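Local coordinates for 3-phosphoshikimate 1-carboxyvinyltransferase (Streptomyces sviceus, PDB 7M0O), which probably transfers the enolpyruvyl group of phosphoenolpyruvate to the 5-hydroxyl of shikimate-3-phosphate, a late step on the way to chorismate, at residues Ala231-Thr236 against Thr275-Thr280; Leu255-Val260 against Ala288-Ile293; Glu282-Thr287 against Phe306-Val311; Asp325-Cys330 against Asp346-His351. One frame throughout, in Å; residues are numbered along the deposited sequence.

Interaction 1. Residues Ala231-Thr236 against Thr275-Thr280; sequences AAAALT and TTVRGT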
loop_
_atom_site.group_PDB
_atom_site.type_symbol
_atom_site.label_atom_id
_atom_site.label_comp_id
_atom_site.label_asym_id
_atom_site.label_seq_id
_atom_site.Cartn_x
_atom_site.Cartn_y
_atom_site.Cartn_z
ATOM N N ALA A 231 -18.726 -0.256 0.811
ATOM C CA ALA A 231 -19.741 0.750 0.483
ATOM C C ALA A 231 -20.917 0.154 -0.285
ATOM O O ALA A 231 -22.079 0.512 -0.034
ATOM C CB ALA A 231 -19.116 1.881 -0.335
ATOM N N ALA A 232 -20.635 -0.724 -1.246
ATOM C CA ALA A 232 -21.704 -1.398 -1.986
ATOM C C ALA A 232 -22.646 -2.139 -1.039
ATOM O O ALA A 232 -23.877 -2.104 -1.208
ATOM C CB ALA A 232 -21.094 -2.365 -3.006
ATOM N N ALA A 233 -22.090 -2.790 -0.009
ATOM C CA ALA A 233 -22.940 -3.503 0.940
ATOM C C ALA A 233 -23.772 -2.536 1.775
ATOM O O ALA A 233 -24.955 -2.780 2.016
ATOM C CB ALA A 233 -22.087 -4.397 1.840
ATOM N N ALA A 234 -23.175 -1.430 2.223
ATOM C CA ALA A 234 -23.903 -0.479 3.068
ATOM C C ALA A 234 -25.062 0.157 2.310
ATOM O O ALA A 234 -26.104 0.487 2.900
ATOM C CB ALA A 234 -22.944 0.603 3.572
ATOM N N LEU A 235 -24.916 0.272 0.996
ATOM C CA LEU A 235 -25.911 0.902 0.145
ATOM C C LEU A 235 -27.073 -0.026 -0.177
ATOM O O LEU A 235 -28.142 0.452 -0.568
ATOM C CB LEU A 235 -25.233 1.345 -1.145
ATOM C CG LEU A 235 -26.054 1.974 -2.254
ATOM C CD1 LEU A 235 -26.602 3.295 -1.734
ATOM C CD2 LEU A 235 -25.149 2.152 -3.439
ATOM N N THR A 236 -26.877 -1.332 -0.027
ATOM C CA THR A 236 -27.804 -2.355 -0.502
ATOM C C THR A 236 -28.464 -3.054 0.683
ATOM O O THR A 236 -27.802 -3.841 1.375
ATOM C CB THR A 236 -27.057 -3.372 -1.372
ATOM O OG1 THR A 236 -26.284 -2.689 -2.379
ATOM C CG2 THR A 236 -28.040 -4.360 -2.036
ATOM N N THR A 275 -13.777 -8.474 8.702
ATOM C CA THR A 275 -14.732 -7.381 8.873
ATOM C C THR A 275 -15.932 -7.623 7.981
ATOM O O THR A 275 -15.771 -7.848 6.779
ATOM C CB THR A 275 -14.110 -6.013 8.525
ATOM O OG1 THR A 275 -13.147 -5.674 9.522
ATOM C CG2 THR A 275 -15.172 -4.891 8.525
ATOM N N THR A 276 -17.133 -7.528 8.555
ATOM C CA THR A 276 -18.375 -7.714 7.815
ATOM C C THR A 276 -19.181 -6.420 7.831
ATOM O O THR A 276 -19.371 -5.827 8.897
ATOM C CB THR A 276 -19.207 -8.852 8.427
ATOM O OG1 THR A 276 -18.443 -10.070 8.426
ATOM C CG2 THR A 276 -20.482 -9.056 7.624
ATOM N N VAL A 277 -19.653 -5.980 6.657
ATOM C CA VAL A 277 -20.573 -4.849 6.547
ATOM C C VAL A 277 -21.880 -5.364 5.958
ATOM O O VAL A 277 -21.868 -6.109 4.977
ATOM C CB VAL A 277 -19.981 -3.721 5.684
ATOM C CG1 VAL A 277 -21.037 -2.656 5.411
ATOM C CG2 VAL A 277 -18.784 -3.112 6.413
ATOM N N ARG A 278 -23.001 -4.997 6.576
ATOM C CA ARG A 278 -24.318 -5.414 6.107
ATOM C C ARG A 278 -25.199 -4.183 5.945
ATOM O O ARG A 278 -25.336 -3.396 6.886
ATOM C CB ARG A 278 -24.969 -6.405 7.086
ATOM C CG ARG A 278 -26.328 -6.913 6.635
ATOM C CD ARG A 278 -26.941 -7.875 7.662
ATOM N NE ARG A 278 -26.083 -9.032 7.887
ATOM C CZ ARG A 278 -25.322 -9.203 8.962
ATOM N NH1 ARG A 278 -25.303 -8.284 9.924
ATOM N NH2 ARG A 278 -24.570 -10.292 9.069
ATOM N N GLY A 279 -25.800 -4.033 4.764
ATOM C CA GLY A 279 -26.739 -2.936 4.542
ATOM C C GLY A 279 -28.051 -3.157 5.283
ATOM O O GLY A 279 -28.578 -4.270 5.348
ATOM N N THR A 280 -28.583 -2.076 5.850
ATOM C CA THR A 280 -29.818 -2.132 6.626
ATOM C C THR A 280 -30.953 -1.381 5.955
ATOM O O THR A 280 -32.084 -1.435 6.449
ATOM C CB THR A 280 -29.602 -1.569 8.033
ATOM O OG1 THR A 280 -29.344 -0.166 7.956
ATOM C CG2 THR A 280 -28.434 -2.265 8.708
HETATM O O HOH W 1 -26.961 0.398 5.575
#
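Val277 points its side chain at the last turn of helix 223-235, where Ala233 and Ala234 meet it with nothing larger than a methyl group. With CG1 anti to the backbone N (chi1 171°), this branch lies between the two alanines, 4.1 Å from Ala233 CB and 4.2 Å from Ala234 CB. The closest packing comes two residues on, at Gly279. Gly279 CA sits 3.1 Å from Ala233 O. A CA-H...O contact also joins Gly279 CA to Thr236 O at 3.5 Å; a side chain at this glycine would point into those carbonyls, and its absence permits the approach. The other side is looser and wetter. There a water spans the gap, donating to Ala234 O at 2.8 Å and accepting from Thr280 N at 3.0 Å, in place of a direct bond between the two segments. Thr236, partly exposed, folds back to its own helix, its OG1 donating to Ala232 O at 2.7 Å. Arg278 leaves the strand away from the helix, and its NH1 forms a salt bridge with Glu267. Helix 223-235 thus packs on the antiparallel sheet of strands 240-244, 274-278 and 267-270, as in the inside-out alpha/beta barrel of the EPSP synthase family.

Interaction 2. Residues Leu255-Val260 against Ala288-Ile293; sequences LGFVDV and ANMRDI
The ring of Phe257 is met by Met290 at its edge: methyl CE lies near the ring plane, 3.9 Å from Phe257 CD1, and residues 288-293 place nothing over either face. Ala231, Ser227 and Leu300 also touch this ring, which therefore sits among three helices. Met290 gets there through a chain that is extended at first and then bends at its end (chi3 82°), carrying CE over to the aromatic edge. The other flat group, the amide of Asn289, works within its own segment. Its OD1 accepts from Arg291 N at 3.0 Å, with the donor tilted 19° from the carbonyl plane, and so closes an Asx turn as the strand ends. That turn brings the chain round to Ile293, the residue most covered by the helix segment. The chi1 of 52° sets Ile293 CG1 between the backbone N and the carbonyl carbon, and CD1 then reaches the backbone of Phe257, 4.0 Å from Phe257 CA. The same methyl lies 4.1 Å from Val260 CG2, the two side chains lying alongside and pointing oppositely. At the strand end, Val260 CG1 only grazes Ala288 CB, at 4.4 Å. Side chains of helix 257-263 thus pack on the end of strand 286-289 and on the Asx turn after it, in the segment that leads to Asp295, the predicted proton acceptor, whose side chain is about 7 Å from that of Ile293.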
loop_
_atom_site.group_PDB
_atom_site.type_symbol
_atom_site.label_atom_id
_atom_site.label_comp_id
_atom_site.label_asym_id
_atom_site.label_seq_id
_atom_site.Cartn_x
_atom_site.Cartn_y
_atom_site.Cartn_z
ATOM N N LEU A 255 -9.193 1.142 6.731
ATOM C CA LEU A 255 -10.260 0.341 7.337
ATOM C C LEU A 255 -11.210 1.216 8.152
ATOM O O LEU A 255 -12.390 0.886 8.282
ATOM C CB LEU A 255 -9.685 -0.782 8.216
ATOM C CG LEU A 255 -10.747 -1.779 8.723
ATOM C CD1 LEU A 255 -11.478 -2.432 7.553
ATOM C CD2 LEU A 255 -10.142 -2.873 9.578
ATOM N N GLY A 256 -10.730 2.343 8.684
ATOM C CA GLY A 256 -11.603 3.271 9.401
ATOM C C GLY A 256 -12.772 3.804 8.585
ATOM O O GLY A 256 -13.694 4.402 9.160
ATOM N N PHE A 257 -12.762 3.615 7.267
ATOM C CA PHE A 257 -13.926 3.969 6.478
ATOM C C PHE A 257 -15.175 3.245 6.979
ATOM O O PHE A 257 -16.282 3.792 6.911
ATOM C CB PHE A 257 -13.649 3.676 4.996
ATOM C CG PHE A 257 -14.818 3.962 4.081
ATOM C CD1 PHE A 257 -15.202 5.272 3.811
ATOM C CD2 PHE A 257 -15.517 2.924 3.471
ATOM C CE1 PHE A 257 -16.253 5.543 2.960
ATOM C CE2 PHE A 257 -16.571 3.173 2.627
ATOM C CZ PHE A 257 -16.960 4.488 2.368
ATOM N N VAL A 258 -15.034 2.020 7.507
ATOM C CA VAL A 258 -16.250 1.298 7.894
ATOM C C VAL A 258 -16.894 1.902 9.136
ATOM O O VAL A 258 -18.092 1.707 9.356
ATOM C CB VAL A 258 -16.014 -0.215 8.106
ATOM C CG1 VAL A 258 -15.416 -0.861 6.867
ATOM C CG2 VAL A 258 -15.158 -0.493 9.349
ATOM N N ASP A 259 -16.131 2.633 9.951
ATOM C CA ASP A 259 -16.719 3.331 11.087
ATOM C C ASP A 259 -17.640 4.454 10.620
ATOM O O ASP A 259 -18.635 4.754 11.290
ATOM C CB ASP A 259 -15.609 3.873 11.996
ATOM C CG ASP A 259 -14.761 2.767 12.600
ATOM O OD1 ASP A 259 -15.332 1.725 12.973
ATOM O OD2 ASP A 259 -13.520 2.933 12.698
ATOM N N VAL A 260 -17.334 5.057 9.463
ATOM C CA VAL A 260 -18.240 6.017 8.828
ATOM C C VAL A 260 -19.514 5.319 8.364
ATOM O O VAL A 260 -20.626 5.815 8.570
ATOM C CB VAL A 260 -17.534 6.725 7.656
ATOM C CG1 VAL A 260 -18.487 7.722 6.994
ATOM C CG2 VAL A 260 -16.261 7.449 8.139
ATOM N N ALA A 288 -18.465 14.168 8.196
ATOM C CA ALA A 288 -17.351 13.270 8.473
ATOM C C ALA A 288 -16.037 13.996 8.217
ATOM O O ALA A 288 -15.810 14.523 7.122
ATOM C CB ALA A 288 -17.450 12.002 7.615
ATOM N N ASN A 289 -15.177 14.032 9.226
ATOM C CA ASN A 289 -13.809 14.501 9.034
ATOM C C ASN A 289 -13.004 13.340 8.469
ATOM O O ASN A 289 -12.787 12.340 9.162
ATOM C CB ASN A 289 -13.240 14.997 10.363
ATOM C CG ASN A 289 -11.807 15.488 10.254
ATOM O OD1 ASN A 289 -10.960 14.879 9.593
ATOM N ND2 ASN A 289 -11.523 16.593 10.929
ATOM N N MET A 290 -12.567 13.450 7.204
ATOM C CA MET A 290 -11.857 12.349 6.558
ATOM C C MET A 290 -10.375 12.645 6.317
ATOM O O MET A 290 -9.757 12.051 5.429
ATOM C CB MET A 290 -12.567 11.965 5.253
ATOM C CG MET A 290 -13.984 11.432 5.508
ATOM S SD MET A 290 -14.855 10.736 4.053
ATOM C CE MET A 290 -14.191 9.066 3.975
ATOM N N ARG A 291 -9.785 13.549 7.116
ATOM C CA ARG A 291 -8.369 13.903 6.944
ATOM C C ARG A 291 -7.465 12.673 6.922
ATOM O O ARG A 291 -6.584 12.548 6.062
ATOM C CB ARG A 291 -7.916 14.858 8.051
ATOM C CG ARG A 291 -6.431 15.217 7.934
ATOM C CD ARG A 291 -6.006 16.179 9.025
ATOM N NE ARG A 291 -6.623 15.831 10.301
ATOM C CZ ARG A 291 -6.116 14.964 11.167
ATOM N NH1 ARG A 291 -4.968 14.352 10.904
ATOM N NH2 ARG A 291 -6.760 14.711 12.299
ATOM N N ASP A 292 -7.659 11.759 7.869
ATOM C CA ASP A 292 -6.767 10.621 8.032
ATOM C C ASP A 292 -7.196 9.390 7.241
ATOM O O ASP A 292 -6.486 8.376 7.279
ATOM C CB ASP A 292 -6.645 10.270 9.516
ATOM C CG ASP A 292 -5.931 11.349 10.297
ATOM O OD1 ASP A 292 -5.030 11.980 9.702
ATOM O OD2 ASP A 292 -6.274 11.563 11.479
ATOM N N ILE A 293 -8.323 9.446 6.525
ATOM C CA ILE A 293 -8.735 8.362 5.630
ATOM C C ILE A 293 -9.101 8.939 4.261
ATOM O O ILE A 293 -10.068 8.506 3.627
ATOM C CB ILE A 293 -9.901 7.539 6.226
ATOM C CG1 ILE A 293 -11.077 8.420 6.678
ATOM C CG2 ILE A 293 -9.408 6.688 7.405
ATOM C CD1 ILE A 293 -12.355 7.610 6.911
#

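Interaction 3. Residues Glu282-Thr287 against Phe306-Val311; sequences ELRGLT and FASAPV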
loop_
_atom_site.group_PDB
_atom_site.type_symbol
_atom_site.label_atom_id
_atom_site.label_comp_id
_atom_site.label_asym_id
_atom_site.label_seq_id
_atom_site.Cartn_x
_atom_site.Cartn_y
_atom_site.Cartn_z
ATOM N N GLU A 282 -30.980 1.793 5.962
ATOM C CA GLU A 282 -30.784 3.096 6.575
ATOM C C GLU A 282 -29.429 3.619 6.126
ATOM O O GLU A 282 -28.404 2.982 6.391
ATOM C CB GLU A 282 -30.855 2.996 8.100
ATOM C CG GLU A 282 -30.955 4.334 8.824
ATOM C CD GLU A 282 -32.395 4.768 9.069
ATOM O OE1 GLU A 282 -33.246 3.897 9.363
ATOM O OE2 GLU A 282 -32.684 5.981 8.951
ATOM N N LEU A 283 -29.427 4.756 5.429
ATOM C CA LEU A 283 -28.196 5.447 5.028
ATOM C C LEU A 283 -28.359 6.899 5.451
ATOM O O LEU A 283 -28.921 7.702 4.705
ATOM C CB LEU A 283 -27.941 5.324 3.534
ATOM C CG LEU A 283 -26.473 5.322 3.099
ATOM C CD1 LEU A 283 -25.748 4.097 3.603
ATOM C CD2 LEU A 283 -26.353 5.407 1.582
ATOM N N ARG A 284 -27.894 7.231 6.650
ATOM C CA ARG A 284 -28.180 8.535 7.234
ATOM C C ARG A 284 -27.073 9.532 6.917
ATOM O O ARG A 284 -25.884 9.219 7.026
ATOM C CB ARG A 284 -28.358 8.421 8.752
ATOM C CG ARG A 284 -29.500 7.490 9.112
ATOM C CD ARG A 284 -29.829 7.508 10.596
ATOM N NE ARG A 284 -28.682 7.130 11.418
ATOM C CZ ARG A 284 -28.445 5.904 11.874
ATOM N NH1 ARG A 284 -29.276 4.906 11.590
ATOM N NH2 ARG A 284 -27.366 5.674 12.608
ATOM N N GLY A 285 -27.473 10.755 6.568
ATOM C CA GLY A 285 -26.493 11.795 6.335
ATOM C C GLY A 285 -25.717 12.156 7.588
ATOM O O GLY A 285 -26.124 11.886 8.720
ATOM N N LEU A 286 -24.571 12.793 7.374
ATOM C CA LEU A 286 -23.665 13.116 8.466
ATOM C C LEU A 286 -22.601 14.074 7.956
ATOM O O LEU A 286 -22.465 14.306 6.751
ATOM C CB LEU A 286 -22.988 11.877 9.065
ATOM C CG LEU A 286 -22.427 10.750 8.184
ATOM C CD1 LEU A 286 -21.331 11.198 7.233
ATOM C CD2 LEU A 286 -21.934 9.593 9.047
ATOM N N THR A 287 -21.847 14.607 8.906
ATOM C CA THR A 287 -20.580 15.275 8.654
ATOM C C THR A 287 -19.459 14.340 9.068
ATOM O O THR A 287 -19.486 13.796 10.174
ATOM C CB THR A 287 -20.489 16.575 9.446
ATOM O OG1 THR A 287 -21.468 17.494 8.957
ATOM C CG2 THR A 287 -19.093 17.177 9.298
ATOM N N PHE A 306 -27.731 8.958 -2.056
ATOM C CA PHE A 306 -28.780 8.108 -1.508
ATOM C C PHE A 306 -28.972 8.285 -0.006
ATOM O O PHE A 306 -29.797 7.584 0.583
ATOM C CB PHE A 306 -28.469 6.646 -1.831
ATOM C CG PHE A 306 -28.004 6.439 -3.242
ATOM C CD1 PHE A 306 -28.921 6.325 -4.273
ATOM C CD2 PHE A 306 -26.651 6.390 -3.544
ATOM C CE1 PHE A 306 -28.499 6.151 -5.577
ATOM C CE2 PHE A 306 -26.226 6.217 -4.850
ATOM C CZ PHE A 306 -27.161 6.104 -5.865
ATOM N N ALA A 307 -28.260 9.220 0.619
ATOM C CA ALA A 307 -28.372 9.409 2.063
ATOM C C ALA A 307 -29.674 10.131 2.418
ATOM O O ALA A 307 -30.380 10.669 1.561
ATOM C CB ALA A 307 -27.166 10.182 2.606
ATOM N N SER A 308 -29.988 10.124 3.716
ATOM C CA SER A 308 -31.206 10.721 4.265
ATOM C C SER A 308 -31.123 12.230 4.443
ATOM O O SER A 308 -32.149 12.855 4.733
ATOM C CB SER A 308 -31.508 10.111 5.632
ATOM O OG SER A 308 -30.621 10.632 6.618
ATOM N N ALA A 309 -29.926 12.818 4.331
ATOM C CA ALA A 309 -29.665 14.222 4.647
ATOM C C ALA A 309 -28.316 14.589 4.040
ATOM O O ALA A 309 -27.610 13.691 3.575
ATOM C CB ALA A 309 -29.650 14.439 6.163
ATOM N N PRO A 310 -27.896 15.867 4.044
ATOM C CA PRO A 310 -26.591 16.206 3.456
ATOM C C PRO A 310 -25.442 15.389 4.036
ATOM O O PRO A 310 -25.422 15.037 5.224
ATOM C CB PRO A 310 -26.428 17.694 3.783
ATOM C CG PRO A 310 -27.823 18.196 3.826
ATOM C CD PRO A 310 -28.666 17.079 4.372
ATOM N N VAL A 311 -24.476 15.097 3.177
ATOM C CA VAL A 311 -23.229 14.461 3.569
ATOM C C VAL A 311 -22.158 15.523 3.396
ATOM O O VAL A 311 -21.910 15.987 2.280
ATOM C CB VAL A 311 -22.930 13.205 2.738
ATOM C CG1 VAL A 311 -21.552 12.674 3.079
ATOM C CG2 VAL A 311 -24.005 12.132 3.004
#
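Ser308 points toward segment 282-287 and bonds to it twice. Its backbone N donates to Leu283 O at 2.8 Å, lying nearly along the C=O axis, although the bond is bent at the hydrogen (132°). Its hydroxyl, placed between the backbone N and the carbonyl carbon (chi1 75°), accepts from Gly285 N at 3.2 Å along a straighter path of 158°. The first bond of the Arg284 side chain leads away from Ser308's segment, yet Arg284 CB still rests 3.8 Å from Ser308 OG, and the hydroxyl sits against the root of the arginine. Leu283 and Phe306 lie side by side, with Leu283 CD2 4.2 Å from Phe306 CB, while the aromatic ring itself leads away from the segment 282-287; both residues also pack on Leu235. Further along, the segments come together at a glycine. Gly285 CA is 3.5 Å from Ala309 O and 3.6 Å from Pro310 O, a place where a CB would collide with both carbonyls. Beyond it, Leu286 N gives Pro310 O only a weak, bent bond, and Leu286 CD1 stands 4.4 Å from Val311 CG1, a light touch between two branched side chains. The two segments run the same way as they approach the strands 286-289 and 311-314, which pair in parallel. The chemistry implies a join in which one serine supplies two of the hydrogen bonds, as donor through its backbone and acceptor through its hydroxyl, alongside the apolar packing of Leu283 and Leu286, with the glycine allowing the backbones to close up.

Interaction 4. Residues Asp325-Cys330 against Asp346-His351; sequences DRLEAC and DWIEIH. With PO4 (phosphate ion), chain B.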
loop_
_atom_site.group_PDB
_atom_site.type_symbol
_atom_site.label_atom_id
_atom_site.label_comp_id
_atom_site.label_asym_id
_atom_site.label_seq_id
_atom_site.Cartn_x
_atom_site.Cartn_y
_atom_site.Cartn_z
ATOM N N ASP A 325 -7.370 16.988 -8.748
ATOM C CA ASP A 325 -8.114 17.518 -7.606
ATOM C C ASP A 325 -9.338 16.627 -7.421
ATOM O O ASP A 325 -10.307 16.730 -8.167
ATOM C CB ASP A 325 -8.491 18.982 -7.832
ATOM C CG ASP A 325 -9.164 19.621 -6.607
ATOM O OD1 ASP A 325 -9.865 18.896 -5.876
ATOM O OD2 ASP A 325 -9.011 20.848 -6.379
ATOM N N ARG A 326 -9.293 15.746 -6.417
ATOM C CA ARG A 326 -10.352 14.757 -6.227
ATOM C C ARG A 326 -11.614 15.363 -5.642
ATOM O O ARG A 326 -12.713 14.843 -5.882
ATOM C CB ARG A 326 -9.876 13.623 -5.311
ATOM C CG ARG A 326 -8.936 12.651 -5.974
ATOM C CD ARG A 326 -8.477 11.570 -5.019
ATOM N NE ARG A 326 -7.663 10.597 -5.732
ATOM C CZ ARG A 326 -6.918 9.657 -5.160
ATOM N NH1 ARG A 326 -6.848 9.548 -3.845
ATOM N NH2 ARG A 326 -6.235 8.812 -5.917
ATOM N N LEU A 327 -11.475 16.444 -4.878
ATOM C CA LEU A 327 -12.635 17.179 -4.400
ATOM C C LEU A 327 -13.416 17.756 -5.577
ATOM O O LEU A 327 -14.621 17.520 -5.708
ATOM C CB LEU A 327 -12.189 18.268 -3.420
ATOM C CG LEU A 327 -13.212 18.838 -2.428
ATOM C CD1 LEU A 327 -12.560 19.473 -1.187
ATOM C CD2 LEU A 327 -14.113 19.852 -3.113
ATOM N N GLU A 328 -12.729 18.451 -6.488
ATOM C CA GLU A 328 -13.427 19.012 -7.642
ATOM C C GLU A 328 -13.962 17.923 -8.562
ATOM O O GLU A 328 -15.034 18.086 -9.155
ATOM C CB GLU A 328 -12.509 19.945 -8.426
ATOM C CG GLU A 328 -12.137 21.223 -7.710
ATOM C CD GLU A 328 -13.315 22.163 -7.489
ATOM O OE1 GLU A 328 -14.232 22.218 -8.335
ATOM O OE2 GLU A 328 -13.330 22.839 -6.449
ATOM N N ALA A 329 -13.210 16.827 -8.732
ATOM C CA ALA A 329 -13.647 15.752 -9.621
ATOM C C ALA A 329 -14.907 15.075 -9.097
ATOM O O ALA A 329 -15.810 14.748 -9.874
ATOM C CB ALA A 329 -12.528 14.726 -9.802
ATOM N N CYS A 330 -14.994 14.873 -7.782
ATOM C CA CYS A 330 -16.220 14.342 -7.200
ATOM C C CYS A 330 -17.395 15.288 -7.413
ATOM O O CYS A 330 -18.494 14.857 -7.781
ATOM C CB CYS A 330 -16.007 14.053 -5.710
ATOM S SG CYS A 330 -15.082 12.522 -5.417
ATOM N N ASP A 346 -11.573 23.126 1.790
ATOM C CA ASP A 346 -11.172 21.803 2.248
ATOM C C ASP A 346 -12.368 20.940 2.614
ATOM O O ASP A 346 -12.265 20.077 3.499
ATOM C CB ASP A 346 -10.221 21.901 3.445
ATOM C CG ASP A 346 -10.854 22.570 4.664
ATOM O OD1 ASP A 346 -11.978 23.110 4.577
ATOM O OD2 ASP A 346 -10.205 22.567 5.735
ATOM N N TRP A 347 -13.504 21.151 1.950
ATOM C CA TRP A 347 -14.716 20.412 2.276
ATOM C C TRP A 347 -15.599 20.305 1.040
ATOM O O TRP A 347 -15.473 21.078 0.086
ATOM C CB TRP A 347 -15.487 21.061 3.445
ATOM C CG TRP A 347 -15.960 22.493 3.223
ATOM C CD1 TRP A 347 -15.321 23.638 3.623
ATOM C CD2 TRP A 347 -17.170 22.914 2.573
ATOM N NE1 TRP A 347 -16.076 24.746 3.277
ATOM C CE2 TRP A 347 -17.205 24.328 2.622
ATOM C CE3 TRP A 347 -18.220 22.234 1.949
ATOM C CZ2 TRP A 347 -18.254 25.072 2.075
ATOM C CZ3 TRP A 347 -19.275 22.977 1.408
ATOM C CH2 TRP A 347 -19.273 24.382 1.464
ATOM N N ILE A 348 -16.483 19.306 1.064
ATOM C CA ILE A 348 -17.491 19.102 0.025
ATOM C C ILE A 348 -18.786 18.676 0.703
ATOM O O ILE A 348 -18.768 17.833 1.608
ATOM C CB ILE A 348 -17.011 18.067 -1.009
ATOM C CG1 ILE A 348 -18.095 17.809 -2.066
ATOM C CG2 ILE A 348 -16.585 16.755 -0.336
ATOM C CD1 ILE A 348 -17.594 16.980 -3.249
ATOM N N GLU A 349 -19.909 19.274 0.288
ATOM C CA GLU A 349 -21.216 18.976 0.869
ATOM C C GLU A 349 -22.145 18.507 -0.247
ATOM O O GLU A 349 -22.364 19.228 -1.233
ATOM C CB GLU A 349 -21.803 20.181 1.609
ATOM C CG GLU A 349 -23.059 19.831 2.418
ATOM C CD GLU A 349 -23.403 20.840 3.517
ATOM O OE1 GLU A 349 -22.541 21.651 3.914
ATOM O OE2 GLU A 349 -24.560 20.814 3.992
ATOM N N ILE A 350 -22.658 17.292 -0.102
ATOM C CA ILE A 350 -23.444 16.621 -1.123
ATOM C C ILE A 350 -24.891 16.549 -0.651
ATOM O O ILE A 350 -25.173 16.059 0.448
ATOM C CB ILE A 350 -22.890 15.214 -1.413
ATOM C CG1 ILE A 350 -21.428 15.298 -1.872
ATOM C CG2 ILE A 350 -23.758 14.504 -2.460
ATOM C CD1 ILE A 350 -20.566 14.159 -1.440
ATOM N N HIS A 351 -25.814 16.991 -1.503
ATOM C CA HIS A 351 -27.219 17.030 -1.139
ATOM C C HIS A 351 -27.969 15.926 -1.863
ATOM O O HIS A 351 -28.036 15.934 -3.104
ATOM C CB HIS A 351 -27.797 18.406 -1.465
ATOM C CG HIS A 351 -27.152 19.493 -0.661
ATOM N ND1 HIS A 351 -27.627 19.871 0.574
ATOM C CD2 HIS A 351 -26.039 20.232 -0.880
ATOM C CE1 HIS A 351 -26.854 20.821 1.070
ATOM N NE2 HIS A 351 -25.879 21.056 0.210
HETATM P P PO4 B . -3.662 6.706 -4.001
HETATM O O1 PO4 B . -3.147 6.586 -2.591
HETATM O O2 PO4 B . -5.046 7.300 -3.933
HETATM O O3 PO4 B . -3.683 5.329 -4.621
HETATM O O4 PO4 B . -2.716 7.610 -4.746
#
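Helix 326-330 runs almost alongside strand 347-351, the axes 9.2 Å apart at 16°, with Leu327 facing Ile348. Leu327 carries the contact. Its CG stands anti to the backbone N (chi1 -159°), which sets both methyls against the Trp347 carbonyl oxygen: Leu327 CD1 is 3.6 Å from Trp347 O, and CD2, also close to that oxygen, is 4.0 Å from Ile348 CB. Ile348 lies alongside with its side chain pointing oppositely, and its CD1 reaches Cys330 CB, 4.1 Å away on the next turn. Replacing Leu327 by alanine is likely to open a gap over the Trp347 carbonyl and deprive Ile348 of its main apolar neighbour on the helix. At the helix start Asp325 serves as N-cap, OD1 accepting from Glu328 N at 3.0 Å. On another side of the helix, extended Arg326 holds one phosphate oxygen edge-on, NH1 at 2.9 Å and NH2 at 2.8 Å from O2. Arg367 and His366 bind the same ion, and Asp365 pairs with Arg326 NE. The ion probably came from the crystallisation liquor, but the two-pronged grip of Arg326 on it is consistent with the predicted phosphoenolpyruvate site: the helix offers leucine and cysteine to the sheet and an arginine to the anion.

In the fold
Three contacts cluster, with the centres of interactions 1, 2 and 3 each about 15 Å from the other two. Interaction 4 lies about 15 Å from interaction 2 and 16 Å from interaction 3, but 23 Å from interaction 1. Along the chain, interaction 2 crosses both 1 and 3, while interaction 4 follows all of them. Interactions 2, 3 and 4 reach the sheet of strands 286-289, 311-314, 347-351 and 340-344, the first two sharing strand 286-289; interaction 1 packs helix 223-235 on the antiparallel sheet. Leu235 beside Leu283 and Phe306, and Ala231 beside Phe257, tie these layers together. Interactions 2 and 4 border or hold predicted substrate-site residues, while 1 and 3 join the layers farther off.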